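Local coordinates for extracellular solute-binding protein (Conexibacter woesei, PDB 4P98) that probably binds a small solute, perhaps a nucleoside as in PnrA-like relatives, outside the cell membrane and delivers it to an ABC transporter, at residues A[176-180]-A[197-201]; A[204-210]-A[223-229]; A[68-73]-A[96-102]; A[127-131]-A[272-278]. One frame throughout, in Å; residues are numbered along the deposited sequence.

Contact 1. Residues A[176-180]-A[197-201]; sequences YEETY and LLDKG
The carboxylate of Glu177 is the flat group that meets 197-201. Leu197 CD2 lies over it, with the methyl 3.6 Å from Glu177 CD. Lys200 comes to the oxygens instead. Lys200 NZ sits 2.9 Å from Glu177 OE2, which receives it on its syn lone pair, a salt bridge with a hydrogen bond in it. The two chains cross at about a right angle, and Lys200 CD passes 3.4 Å from Glu177 OE1. A water also gives a proton to Glu177 OE1 and another to Leu197 O, so it ties the acid to the backbone at Leu197. The Glu177 chain is extended beyond CG, which carries the acid out to the lysine. Thr179 OG1 touches Leu197 CD2 at 3.7 Å. An alanine in place of Glu177 would probably leave Lys200 without this charge partner and uncover one side of Leu197.

Beyond the contact, the Tyr176 ring has Glu178 OE1 at its edge, 2.5 Å from Tyr176 OH. The hydroxyl meets that oxygen from above the carboxylate plane, and His160 ND1 bonds it as well.

After Lys200 the helix closes in a Schellman motif at Gly201, whose phi is positive. Strand 175-180 is an edge strand of its sheet and pairs with strand 144-149. Helix 187-199 covers one face, where Leu197 also reaches Val148; Tyr176 packs on helix 154-170.

Contact 2. Residues A[204-210]-A[223-229]; sequences LLVATDD and VPTIGVS
A beta-alpha-beta unit brings Leu205 and Val206 beside Thr225 and Ile226, as neighbouring parallel strands of the second sheet. Leu205 N bonds to Pro224 O at 3.1 Å, and Ile226 N returns to Leu205 O. Ala207 N then meets Ile226 O at 2.9 Å, with an N-H...O angle of 169°. Leu204 adds the side-chain grip. Its CD1 lies 3.7 Å from Pro224 CG, and its CD2 lies 3.8 Å from Ile226 CD1. The leucine has CG opposite the backbone N (chi1 166°); CD1 touches both Pro224 and Ile226, and CD2 adds to the contact with Ile226. An alanine at Leu204 is likely to open a gap between Pro224 and Ile226 and to lose packing on Ala136.

Helix 212-221 makes the crossover between the strands. It covers the face that carries Leu205 and Thr225, while Ile226 packs on helix 125-137 from the other face. Leu205 CD1 also touches Val223 CG2 at 3.8 Å.

Past the strands the chains part. Gly227 has a positive phi, and a side chain there would run into Ala207 O. A water lies between Asp209 O and Gly227 O. The chains meet again where Ser229 N bonds to Asp210 O at 3.0 Å. Asp210 OD2 turns to Arg212 in a salt bridge, and Ser229 OG bonds to Asp31 O, which follows strand 22-25 of the other sheet.

Contact 3. Residues A[68-73]-A[96-102]; sequences IRQFAA and EFPDVHF
Arg69 and Glu96 form the charged part of this contact. The arginine grips the acid side-on with two nitrogens, one to each oxygen. Arg69 NE lies 2.8 Å from Glu96 OE1, and Arg69 NH2 lies 2.7 Å from Glu96 OE2. Both oxygens use their syn lone pairs. The guanidinium and carboxylate planes are only 9° apart. The NH2 bond is close to straight, at 175°. The bend in the arginine chain at chi3 turns the NE edge to the acid. Arg69 NH2 has a second charged partner in Glu65, one turn back on the helix, and the pair of acids probably holds the guanidinium from turning.

The aromatic part is a CH-pi contact. Ala72 CB sits 3.5 Å above the centre of the Phe97 ring, 10° off its normal. The small alanine lets the ring come close to the helix. Ala73 CB touches Phe97 CZ at 4.1 Å.

The rest is apolar packing further in. Ile68 CG2 meets the edge of the Phe102 ring, 4.0 Å from Phe102 CE2. Ala72 CB comes within 4.1 Å of Phe102 CZ, and Val100 CG1 closes in beside the same methyl.

Phe97 to Val100 form a type I turn that leads into strand 101-105. Helix 61-73 thus packs against the entry to a strand of the six-stranded parallel sheet, as in the alpha/beta lobes of solute-binding proteins.

Contact 4. Residues A[127-131]-A[272-278]; sequences QLGYL and ALGNRGI
Leu273 begins a type I turn that ends at Arg276, and its N-H faces Gln127 on the helix. Leu273 N lies 2.9 Å from Gln127 OE1 and donates to it, with an N-H...O angle of 170°. The side-chain amide therefore takes up a backbone N-H at the start of the turn. The glutamine chain is extended beyond CG, which carries its oxygen across to the loop. Ala272 CB lies 3.4 Å from Gln127 OE1, beside the bond.

Leucine and isoleucine side chains pack beside this bond. Leu131 CD2 touches Leu273 CD2 at 3.7 Å, and the two chains meet at a slant. Leu128 CD2 meets Ile278 CG2 at 3.8 Å, crossing at about a right angle. Ile278 CD1 reaches Gln127 CB at 3.7 Å, while its CG2 also approaches Leu131. In Ile278, CG2 lies opposite the backbone N and CG1 opposite the carbonyl carbon (chi1 -65°), and the two branches split between these partners.

The loop holds its own shape. Asn275 OD1 accepts from Ala272 N and from Gly277 N, the second bond making an Asx turn. Asn275 ND2 bonds back to Val270 O on the preceding strand. Leu273 O is held by Ser302 OG of helix 294-307.

The loop follows strand 268-271, an edge strand of the first sheet. Helix 125-137 comes straight after strand 118-123 of that sheet and leads on to the second sheet. The contact therefore lies where the two lobes join, consistent with the hinge region of a two-lobed periplasmic-binding-protein fold.

Contact 3 comes first along the chain and lies in the lobe of the six-stranded sheet. Contacts 1 and 2 follow in series in the lobe of the five-stranded sheet. Their centres are about 12 Å apart, and they touch where Leu197 and Leu198 pack on Leu205 and Val223. Helix 187-199 of contact 1 is followed in the chain by strand 205-207 of contact 2. Contact 3 is far from both, with centres about 49 Å from contact 1 and about 39 Å from contact 2. Contact 4 joins residues that enclose both in sequence. It lies between the lobes, with its centre about 17 Å from contact 2 and about 31 Å from contact 3. Three contacts thus build the lobes, and one links them.

Contact 1. Residues A[176-180]-A[197-201]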
loop_
_atom_site.group_PDB
_atom_site.type_symbol
_atom_site.label_atom_id
_atom_site.label_comp_id
_atom_site.label_asym_id
_atom_site.label_seq_id
_atom_site.Cartn_x
_atom_site.Cartn_y
_atom_site.Cartn_z
ATOM N N TYR A 176 20.083 12.739 -0.786
ATOM C CA TYR A 176 19.394 11.458 -0.696
ATOM C C TYR A 176 20.391 10.321 -0.888
ATOM O O TYR A 176 21.234 10.372 -1.783
ATOM C CB TYR A 176 18.301 11.400 -1.766
ATOM C CG TYR A 176 17.560 10.083 -1.865
ATOM C CD1 TYR A 176 16.483 9.789 -1.032
ATOM C CD2 TYR A 176 17.942 9.133 -2.800
ATOM C CE1 TYR A 176 15.805 8.574 -1.140
ATOM C CE2 TYR A 176 17.283 7.923 -2.909
ATOM C CZ TYR A 176 16.218 7.655 -2.090
ATOM O OH TYR A 176 15.588 6.446 -2.230
ATOM N N GLU A 177 20.287 9.308 -0.031
ATOM C CA GLU A 177 21.057 8.076 -0.175
ATOM C C GLU A 177 20.121 6.919 0.120
ATOM O O GLU A 177 19.197 7.044 0.925
ATOM C CB GLU A 177 22.257 8.035 0.787
ATOM C CG GLU A 177 23.304 6.996 0.399
ATOM C CD GLU A 177 24.458 6.871 1.394
ATOM O OE1 GLU A 177 24.719 7.826 2.170
ATOM O OE2 GLU A 177 25.116 5.804 1.395
ATOM N N GLU A 178 20.360 5.794 -0.531
ATOM C CA GLU A 178 19.548 4.611 -0.302
ATOM C C GLU A 178 20.418 3.355 -0.282
ATOM O O GLU A 178 21.510 3.318 -0.854
ATOM C CB GLU A 178 18.450 4.502 -1.361
ATOM C CG GLU A 178 18.971 4.123 -2.735
ATOM C CD GLU A 178 18.010 4.445 -3.861
ATOM O OE1 GLU A 178 16.816 4.717 -3.613
ATOM O OE2 GLU A 178 18.470 4.404 -5.012
ATOM N N THR A 179 19.912 2.337 0.397
ATOM C CA THR A 179 20.584 1.058 0.524
ATOM C C THR A 179 19.548 -0.036 0.377
ATOM O O THR A 179 18.442 0.066 0.912
ATOM C CB THR A 179 21.247 0.919 1.913
ATOM O OG1 THR A 179 22.230 1.940 2.075
ATOM C CG2 THR A 179 21.926 -0.424 2.078
ATOM N N TYR A 180 19.924 -1.096 -0.322
ATOM C CA TYR A 180 19.078 -2.268 -0.489
ATOM C C TYR A 180 19.628 -3.452 0.316
ATOM O O TYR A 180 20.819 -3.729 0.265
ATOM C CB TYR A 180 19.012 -2.616 -1.970
ATOM C CG TYR A 180 18.335 -1.552 -2.804
ATOM C CD1 TYR A 180 16.949 -1.424 -2.812
ATOM C CD2 TYR A 180 19.077 -0.673 -3.595
ATOM C CE1 TYR A 180 16.320 -0.440 -3.577
ATOM C CE2 TYR A 180 18.452 0.307 -4.357
ATOM C CZ TYR A 180 17.070 0.409 -4.347
ATOM O OH TYR A 180 16.443 1.378 -5.114
ATOM N N LEU A 197 23.120 4.586 7.120
ATOM C CA LEU A 197 22.657 5.871 6.577
ATOM C C LEU A 197 22.601 6.944 7.672
ATOM O O LEU A 197 22.958 8.098 7.441
ATOM C CB LEU A 197 21.286 5.717 5.926
ATOM C CG LEU A 197 21.264 4.770 4.722
ATOM C CD1 LEU A 197 19.843 4.510 4.272
ATOM C CD2 LEU A 197 22.078 5.333 3.585
ATOM N N LEU A 198 22.168 6.543 8.860
ATOM C CA LEU A 198 22.141 7.431 10.024
ATOM C C LEU A 198 23.545 7.939 10.380
ATOM O O LEU A 198 23.765 9.144 10.553
ATOM C CB LEU A 198 21.537 6.672 11.195
ATOM C CG LEU A 198 21.179 7.388 12.476
ATOM C CD1 LEU A 198 20.153 8.478 12.185
ATOM C CD2 LEU A 198 20.631 6.351 13.454
ATOM N N ASP A 199 24.495 7.017 10.457
ATOM C CA ASP A 199 25.894 7.357 10.741
ATOM C C ASP A 199 26.493 8.322 9.722
ATOM O O ASP A 199 27.304 9.170 10.071
ATOM C CB ASP A 199 26.749 6.098 10.786
ATOM C CG ASP A 199 26.426 5.207 11.962
ATOM O OD1 ASP A 199 25.690 5.640 12.873
ATOM O OD2 ASP A 199 26.905 4.054 11.967
ATOM N N LYS A 200 26.085 8.186 8.467
ATOM C CA LYS A 200 26.508 9.110 7.418
ATOM C C LYS A 200 25.794 10.459 7.459
ATOM O O LYS A 200 26.204 11.369 6.759
ATOM C CB LYS A 200 26.337 8.473 6.031
ATOM C CG LYS A 200 27.359 7.398 5.736
ATOM C CD LYS A 200 27.025 6.732 4.420
ATOM C CE LYS A 200 27.891 5.527 4.150
ATOM N NZ LYS A 200 27.429 4.843 2.902
ATOM N N GLY A 201 24.737 10.595 8.257
ATOM C CA GLY A 201 24.077 11.888 8.442
ATOM C C GLY A 201 22.605 12.017 8.096
ATOM O O GLY A 201 22.064 13.118 8.167
HETATM O O HOH W 1 22.817 9.060 4.550
#

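Contact 2. Residues A[204-210]-A[223-229]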
loop_
_atom_site.group_PDB
_atom_site.type_symbol
_atom_site.label_atom_id
_atom_site.label_comp_id
_atom_site.label_asym_id
_atom_site.label_seq_id
_atom_site.Cartn_x
_atom_site.Cartn_y
_atom_site.Cartn_z
ATOM N N LEU A 204 16.325 11.644 8.439
ATOM C CA LEU A 204 15.034 10.983 8.316
ATOM C C LEU A 204 15.288 9.651 7.615
ATOM O O LEU A 204 16.114 9.565 6.698
ATOM C CB LEU A 204 14.082 11.834 7.465
ATOM C CG LEU A 204 12.794 11.206 6.926
ATOM C CD1 LEU A 204 11.694 11.248 7.969
ATOM C CD2 LEU A 204 12.338 11.923 5.648
ATOM N N LEU A 205 14.556 8.627 8.021
ATOM C CA LEU A 205 14.737 7.302 7.434
ATOM C C LEU A 205 13.434 6.816 6.829
ATOM O O LEU A 205 12.428 6.721 7.518
ATOM C CB LEU A 205 15.248 6.317 8.489
ATOM C CG LEU A 205 16.715 6.542 8.887
ATOM C CD1 LEU A 205 17.094 5.849 10.199
ATOM C CD2 LEU A 205 17.660 6.141 7.768
ATOM N N VAL A 206 13.468 6.493 5.540
ATOM C CA VAL A 206 12.285 6.036 4.821
ATOM C C VAL A 206 12.386 4.539 4.537
ATOM O O VAL A 206 13.357 4.098 3.959
ATOM C CB VAL A 206 12.137 6.777 3.479
ATOM C CG1 VAL A 206 10.815 6.418 2.818
ATOM C CG2 VAL A 206 12.240 8.278 3.694
ATOM N N ALA A 207 11.368 3.792 4.944
ATOM C CA ALA A 207 11.270 2.351 4.702
ATOM C C ALA A 207 10.388 2.054 3.497
ATOM O O ALA A 207 9.251 2.542 3.421
ATOM C CB ALA A 207 10.679 1.663 5.918
ATOM N N THR A 208 10.881 1.223 2.584
ATOM C CA THR A 208 10.026 0.697 1.510
ATOM C C THR A 208 9.699 -0.779 1.666
ATOM O O THR A 208 8.827 -1.299 0.965
ATOM C CB THR A 208 10.643 0.917 0.133
ATOM O OG1 THR A 208 11.889 0.231 0.042
ATOM C CG2 THR A 208 10.846 2.397 -0.105
ATOM N N ASP A 209 10.403 -1.467 2.556
ATOM C CA ASP A 209 10.034 -2.822 2.897
ATOM C C ASP A 209 9.303 -2.773 4.256
ATOM O O ASP A 209 8.522 -1.858 4.487
ATOM C CB ASP A 209 11.267 -3.739 2.890
ATOM C CG ASP A 209 10.889 -5.215 2.844
ATOM O OD1 ASP A 209 10.314 -5.656 1.836
ATOM O OD2 ASP A 209 11.135 -5.932 3.828
ATOM N N ASP A 210 9.547 -3.715 5.162
ATOM C CA ASP A 210 8.772 -3.779 6.390
ATOM C C ASP A 210 8.950 -2.520 7.247
ATOM O O ASP A 210 7.970 -1.909 7.679
ATOM C CB ASP A 210 9.132 -5.028 7.197
ATOM C CG ASP A 210 8.334 -5.131 8.478
ATOM O OD1 ASP A 210 8.751 -4.532 9.476
ATOM O OD2 ASP A 210 7.269 -5.780 8.490
ATOM N N VAL A 223 15.770 10.010 15.208
ATOM C CA VAL A 223 15.311 10.596 13.926
ATOM C C VAL A 223 13.916 10.092 13.594
ATOM O O VAL A 223 13.506 9.034 14.055
ATOM C CB VAL A 223 16.239 10.326 12.726
ATOM C CG1 VAL A 223 17.591 10.991 12.919
ATOM C CG2 VAL A 223 16.395 8.837 12.454
ATOM N N PRO A 224 13.161 10.863 12.796
ATOM C CA PRO A 224 11.835 10.376 12.441
ATOM C C PRO A 224 11.893 9.352 11.299
ATOM O O PRO A 224 12.884 9.279 10.595
ATOM C CB PRO A 224 11.115 11.652 11.968
ATOM C CG PRO A 224 12.213 12.495 11.430
ATOM C CD PRO A 224 13.374 12.251 12.358
ATOM N N THR A 225 10.817 8.592 11.126
ATOM C CA THR A 225 10.694 7.703 9.982
ATOM C C THR A 225 9.429 7.993 9.148
ATOM O O THR A 225 8.482 8.653 9.605
ATOM C CB THR A 225 10.710 6.213 10.381
ATOM O OG1 THR A 225 9.527 5.865 11.106
ATOM C CG2 THR A 225 11.950 5.876 11.213
ATOM N N ILE A 226 9.457 7.487 7.920
ATOM C CA ILE A 226 8.285 7.395 7.044
ATOM C C ILE A 226 8.204 5.956 6.529
ATOM O O ILE A 226 9.228 5.378 6.171
ATOM C CB ILE A 226 8.425 8.356 5.848
ATOM C CG1 ILE A 226 8.332 9.801 6.327
ATOM C CG2 ILE A 226 7.346 8.096 4.792
ATOM C CD1 ILE A 226 8.727 10.820 5.275
ATOM N N GLY A 227 7.008 5.370 6.511
ATOM C CA GLY A 227 6.786 4.104 5.802
ATOM C C GLY A 227 6.866 2.835 6.618
ATOM O O GLY A 227 6.672 1.746 6.079
ATOM N N VAL A 228 7.119 2.967 7.921
ATOM C CA VAL A 228 7.283 1.806 8.785
ATOM C C VAL A 228 5.950 1.120 9.046
ATOM O O VAL A 228 4.933 1.773 9.231
ATOM C CB VAL A 228 7.984 2.174 10.115
ATOM C CG1 VAL A 228 8.076 0.963 11.027
ATOM C CG2 VAL A 228 9.355 2.751 9.828
ATOM N N SER A 229 5.980 -0.206 9.037
ATOM C CA SER A 229 4.824 -1.046 9.315
ATOM C C SER A 229 4.047 -0.577 10.532
ATOM O O SER A 229 4.646 -0.242 11.567
ATOM C CB SER A 229 5.279 -2.495 9.560
ATOM O OG SER A 229 4.232 -3.306 10.103
HETATM O O HOH W 2 7.223 0.264 3.653
#

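Contact 3. Residues A[68-73]-A[96-102]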
loop_
_atom_site.group_PDB
_atom_site.type_symbol
_atom_site.label_atom_id
_atom_site.label_comp_id
_atom_site.label_asym_id
_atom_site.label_seq_id
_atom_site.Cartn_x
_atom_site.Cartn_y
_atom_site.Cartn_z
ATOM N N ILE A 68 -11.323 -20.339 -2.149
ATOM C CA ILE A 68 -12.204 -19.474 -2.930
ATOM C C ILE A 68 -13.454 -20.261 -3.364
ATOM O O ILE A 68 -14.584 -19.799 -3.199
ATOM C CB ILE A 68 -11.449 -18.882 -4.153
ATOM C CG1 ILE A 68 -10.372 -17.911 -3.680
ATOM C CG2 ILE A 68 -12.412 -18.183 -5.104
ATOM C CD1 ILE A 68 -9.301 -17.638 -4.712
ATOM N N ARG A 69 -13.254 -21.463 -3.895
ATOM C CA ARG A 69 -14.367 -22.298 -4.343
ATOM C C ARG A 69 -15.348 -22.572 -3.201
ATOM O O ARG A 69 -16.563 -22.505 -3.390
ATOM C CB ARG A 69 -13.859 -23.623 -4.927
ATOM C CG ARG A 69 -14.975 -24.524 -5.445
ATOM C CD ARG A 69 -14.463 -25.754 -6.185
ATOM N NE ARG A 69 -13.743 -25.374 -7.394
ATOM C CZ ARG A 69 -12.424 -25.393 -7.543
ATOM N NH1 ARG A 69 -11.622 -25.821 -6.567
ATOM N NH2 ARG A 69 -11.902 -24.995 -8.697
ATOM N N GLN A 70 -14.808 -22.870 -2.026
ATOM C CA GLN A 70 -15.616 -23.197 -0.855
ATOM C C GLN A 70 -16.493 -22.025 -0.421
ATOM O O GLN A 70 -17.654 -22.216 -0.079
ATOM C CB GLN A 70 -14.705 -23.651 0.298
ATOM C CG GLN A 70 -15.421 -23.901 1.606
ATOM C CD GLN A 70 -14.503 -24.459 2.680
ATOM O OE1 GLN A 70 -13.277 -24.268 2.647
ATOM N NE2 GLN A 70 -15.092 -25.151 3.641
ATOM N N PHE A 71 -15.957 -20.807 -0.441
ATOM C CA PHE A 71 -16.772 -19.639 -0.117
ATOM C C PHE A 71 -17.889 -19.433 -1.137
ATOM O O PHE A 71 -19.026 -19.138 -0.769
ATOM C CB PHE A 71 -15.921 -18.366 -0.009
ATOM C CG PHE A 71 -15.186 -18.237 1.295
ATOM C CD1 PHE A 71 -15.881 -18.203 2.501
ATOM C CD2 PHE A 71 -13.808 -18.120 1.325
ATOM C CE1 PHE A 71 -15.211 -18.054 3.707
ATOM C CE2 PHE A 71 -13.131 -17.984 2.526
ATOM C CZ PHE A 71 -13.831 -17.957 3.721
ATOM N N ALA A 72 -17.566 -19.578 -2.419
ATOM C CA ALA A 72 -18.578 -19.443 -3.466
ATOM C C ALA A 72 -19.648 -20.527 -3.353
ATOM O O ALA A 72 -20.830 -20.246 -3.520
ATOM C CB ALA A 72 -17.936 -19.488 -4.838
ATOM N N ALA A 73 -19.227 -21.758 -3.082
ATOM C CA ALA A 73 -20.159 -22.888 -2.974
ATOM C C ALA A 73 -21.094 -22.731 -1.777
ATOM O O ALA A 73 -22.243 -23.159 -1.826
ATOM C CB ALA A 73 -19.391 -24.203 -2.877
ATOM N N GLU A 96 -16.830 -20.695 -12.657
ATOM C CA GLU A 96 -17.673 -21.765 -12.110
ATOM C C GLU A 96 -18.956 -21.268 -11.439
ATOM O O GLU A 96 -19.903 -22.038 -11.264
ATOM C CB GLU A 96 -16.891 -22.594 -11.077
ATOM C CG GLU A 96 -15.591 -23.210 -11.568
ATOM C CD GLU A 96 -14.765 -23.830 -10.439
ATOM O OE1 GLU A 96 -15.307 -24.095 -9.344
ATOM O OE2 GLU A 96 -13.552 -24.045 -10.632
ATOM N N PHE A 97 -18.978 -19.998 -11.042
ATOM C CA PHE A 97 -20.070 -19.450 -10.242
ATOM C C PHE A 97 -20.501 -18.106 -10.833
ATOM O O PHE A 97 -20.183 -17.052 -10.277
ATOM C CB PHE A 97 -19.626 -19.250 -8.794
ATOM C CG PHE A 97 -19.282 -20.524 -8.071
ATOM C CD1 PHE A 97 -20.259 -21.242 -7.390
ATOM C CD2 PHE A 97 -17.973 -20.989 -8.042
ATOM C CE1 PHE A 97 -19.935 -22.418 -6.720
ATOM C CE2 PHE A 97 -17.644 -22.161 -7.376
ATOM C CZ PHE A 97 -18.627 -22.873 -6.701
ATOM N N PRO A 98 -21.232 -18.143 -11.956
ATOM C CA PRO A 98 -21.614 -16.923 -12.682
ATOM C C PRO A 98 -22.422 -15.917 -11.864
ATOM O O PRO A 98 -22.376 -14.732 -12.160
ATOM C CB PRO A 98 -22.461 -17.436 -13.855
ATOM C CG PRO A 98 -22.267 -18.911 -13.907
ATOM C CD PRO A 98 -21.779 -19.366 -12.571
ATOM N N ASP A 99 -23.167 -16.384 -10.866
ATOM C CA ASP A 99 -23.990 -15.501 -10.033
ATOM C C ASP A 99 -23.299 -15.042 -8.743
ATOM O O ASP A 99 -23.886 -14.295 -7.972
ATOM C CB ASP A 99 -25.329 -16.177 -9.696
ATOM C CG ASP A 99 -26.218 -16.350 -10.913
ATOM O OD1 ASP A 99 -26.101 -15.558 -11.871
ATOM O OD2 ASP A 99 -27.046 -17.280 -10.912
ATOM N N VAL A 100 -22.071 -15.497 -8.503
ATOM C CA VAL A 100 -21.271 -15.019 -7.374
ATOM C C VAL A 100 -20.356 -13.915 -7.899
ATOM O O VAL A 100 -19.957 -13.925 -9.066
ATOM C CB VAL A 100 -20.480 -16.171 -6.730
ATOM C CG1 VAL A 100 -19.655 -15.692 -5.544
ATOM C CG2 VAL A 100 -21.451 -17.263 -6.272
ATOM N N HIS A 101 -20.038 -12.958 -7.037
ATOM C CA HIS A 101 -19.267 -11.784 -7.420
ATOM C C HIS A 101 -17.852 -11.882 -6.854
ATOM O O HIS A 101 -17.666 -12.291 -5.709
ATOM C CB HIS A 101 -19.995 -10.529 -6.931
ATOM C CG HIS A 101 -21.448 -10.512 -7.299
ATOM N ND1 HIS A 101 -22.449 -10.832 -6.407
ATOM C CD2 HIS A 101 -22.060 -10.288 -8.483
ATOM C CE1 HIS A 101 -23.620 -10.763 -7.019
ATOM N NE2 HIS A 101 -23.410 -10.438 -8.280
ATOM N N PHE A 102 -16.861 -11.530 -7.672
ATOM C CA PHE A 102 -15.454 -11.682 -7.311
ATOM C C PHE A 102 -14.653 -10.415 -7.565
ATOM O O PHE A 102 -14.990 -9.630 -8.455
ATOM C CB PHE A 102 -14.828 -12.817 -8.121
ATOM C CG PHE A 102 -15.474 -14.161 -7.894
ATOM C CD1 PHE A 102 -16.619 -14.530 -8.584
ATOM C CD2 PHE A 102 -14.918 -15.064 -6.999
ATOM C CE1 PHE A 102 -17.216 -15.765 -8.368
ATOM C CE2 PHE A 102 -15.502 -16.308 -6.786
ATOM C CZ PHE A 102 -16.645 -16.655 -7.466
#

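Contact 4. Residues A[127-131]-A[272-278]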
loop_
_atom_site.group_PDB
_atom_site.type_symbol
_atom_site.label_atom_id
_atom_site.label_comp_id
_atom_site.label_asym_id
_atom_site.label_seq_id
_atom_site.Cartn_x
_atom_site.Cartn_y
_atom_site.Cartn_z
ATOM N N GLN A 127 3.958 5.456 -7.129
ATOM C CA GLN A 127 3.154 6.488 -6.454
ATOM C C GLN A 127 3.235 6.454 -4.938
ATOM O O GLN A 127 3.197 7.506 -4.303
ATOM C CB GLN A 127 1.694 6.445 -6.895
ATOM C CG GLN A 127 1.524 6.992 -8.300
ATOM C CD GLN A 127 0.124 7.478 -8.608
ATOM O OE1 GLN A 127 -0.720 7.594 -7.736
ATOM N NE2 GLN A 127 -0.122 7.753 -9.873
ATOM N N LEU A 128 3.317 5.266 -4.355
ATOM C CA LEU A 128 3.604 5.152 -2.926
ATOM C C LEU A 128 4.953 5.783 -2.632
ATOM O O LEU A 128 5.096 6.536 -1.660
ATOM C CB LEU A 128 3.635 3.697 -2.470
ATOM C CG LEU A 128 2.368 2.861 -2.574
ATOM C CD1 LEU A 128 2.743 1.410 -2.262
ATOM C CD2 LEU A 128 1.284 3.335 -1.622
ATOM N N GLY A 129 5.940 5.495 -3.473
ATOM C CA GLY A 129 7.257 6.092 -3.326
ATOM C C GLY A 129 7.199 7.605 -3.425
ATOM O O GLY A 129 7.750 8.314 -2.579
ATOM N N TYR A 130 6.498 8.094 -4.449
ATOM C CA TYR A 130 6.386 9.532 -4.669
ATOM C C TYR A 130 5.806 10.256 -3.451
ATOM O O TYR A 130 6.332 11.282 -3.048
ATOM C CB TYR A 130 5.576 9.842 -5.930
ATOM C CG TYR A 130 5.713 11.278 -6.381
ATOM C CD1 TYR A 130 6.711 11.647 -7.275
ATOM C CD2 TYR A 130 4.861 12.263 -5.895
ATOM C CE1 TYR A 130 6.841 12.957 -7.698
ATOM C CE2 TYR A 130 4.981 13.587 -6.320
ATOM C CZ TYR A 130 5.971 13.923 -7.217
ATOM O OH TYR A 130 6.123 15.231 -7.627
ATOM N N LEU A 131 4.747 9.718 -2.854
ATOM C CA LEU A 131 4.149 10.343 -1.687
ATOM C C LEU A 131 5.103 10.342 -0.481
ATOM O O LEU A 131 5.182 11.327 0.261
ATOM C CB LEU A 131 2.824 9.674 -1.334
ATOM C CG LEU A 131 2.083 10.238 -0.131
ATOM C CD1 LEU A 131 1.811 11.736 -0.303
ATOM C CD2 LEU A 131 0.806 9.472 0.107
ATOM N N ALA A 272 -5.043 5.492 -6.752
ATOM C CA ALA A 272 -3.946 6.426 -7.015
ATOM C C ALA A 272 -4.001 7.659 -6.115
ATOM O O ALA A 272 -4.967 7.868 -5.391
ATOM C CB ALA A 272 -3.969 6.848 -8.485
ATOM N N LEU A 273 -2.946 8.478 -6.167
ATOM C CA LEU A 273 -2.897 9.690 -5.347
ATOM C C LEU A 273 -4.004 10.646 -5.740
ATOM O O LEU A 273 -4.687 11.200 -4.879
ATOM C CB LEU A 273 -1.549 10.386 -5.492
ATOM C CG LEU A 273 -0.358 9.655 -4.875
ATOM C CD1 LEU A 273 0.942 10.208 -5.429
ATOM C CD2 LEU A 273 -0.405 9.770 -3.364
ATOM N N GLY A 274 -4.200 10.791 -7.047
ATOM C CA GLY A 274 -5.214 11.682 -7.597
ATOM C C GLY A 274 -6.637 11.427 -7.145
ATOM O O GLY A 274 -7.398 12.360 -6.979
ATOM N N ASN A 275 -7.004 10.164 -6.951
ATOM C CA ASN A 275 -8.363 9.797 -6.513
ATOM C C ASN A 275 -8.480 9.330 -5.050
ATOM O O ASN A 275 -9.516 8.790 -4.655
ATOM C CB ASN A 275 -8.955 8.733 -7.459
ATOM C CG ASN A 275 -8.085 7.480 -7.562
ATOM O OD1 ASN A 275 -7.436 7.091 -6.612
ATOM N ND2 ASN A 275 -8.067 6.863 -8.733
ATOM N N ARG A 276 -7.428 9.541 -4.254
ATOM C CA ARG A 276 -7.403 9.149 -2.823
ATOM C C ARG A 276 -7.509 7.622 -2.596
ATOM O O ARG A 276 -7.903 7.157 -1.521
ATOM C CB ARG A 276 -8.430 9.960 -2.011
ATOM C CG ARG A 276 -8.190 11.474 -2.130
ATOM C CD ARG A 276 -9.031 12.315 -1.166
ATOM N NE ARG A 276 -9.128 11.694 0.154
ATOM C CZ ARG A 276 -8.262 11.847 1.158
ATOM N NH1 ARG A 276 -7.190 12.634 1.044
ATOM N NH2 ARG A 276 -8.472 11.195 2.299
ATOM N N GLY A 277 -7.106 6.854 -3.611
ATOM C CA GLY A 277 -6.926 5.413 -3.471
ATOM C C GLY A 277 -5.640 5.139 -2.711
ATOM O O GLY A 277 -5.522 4.109 -2.057
ATOM N N ILE A 278 -4.679 6.050 -2.846
ATOM C CA ILE A 278 -3.462 6.089 -2.040
ATOM C C ILE A 278 -3.542 7.324 -1.144
ATOM O O ILE A 278 -3.716 8.441 -1.637
ATOM C CB ILE A 278 -2.191 6.178 -2.902
ATOM C CG1 ILE A 278 -2.033 4.905 -3.739
ATOM C CG2 ILE A 278 -0.962 6.406 -2.023
ATOM C CD1 ILE A 278 -0.933 4.975 -4.784
#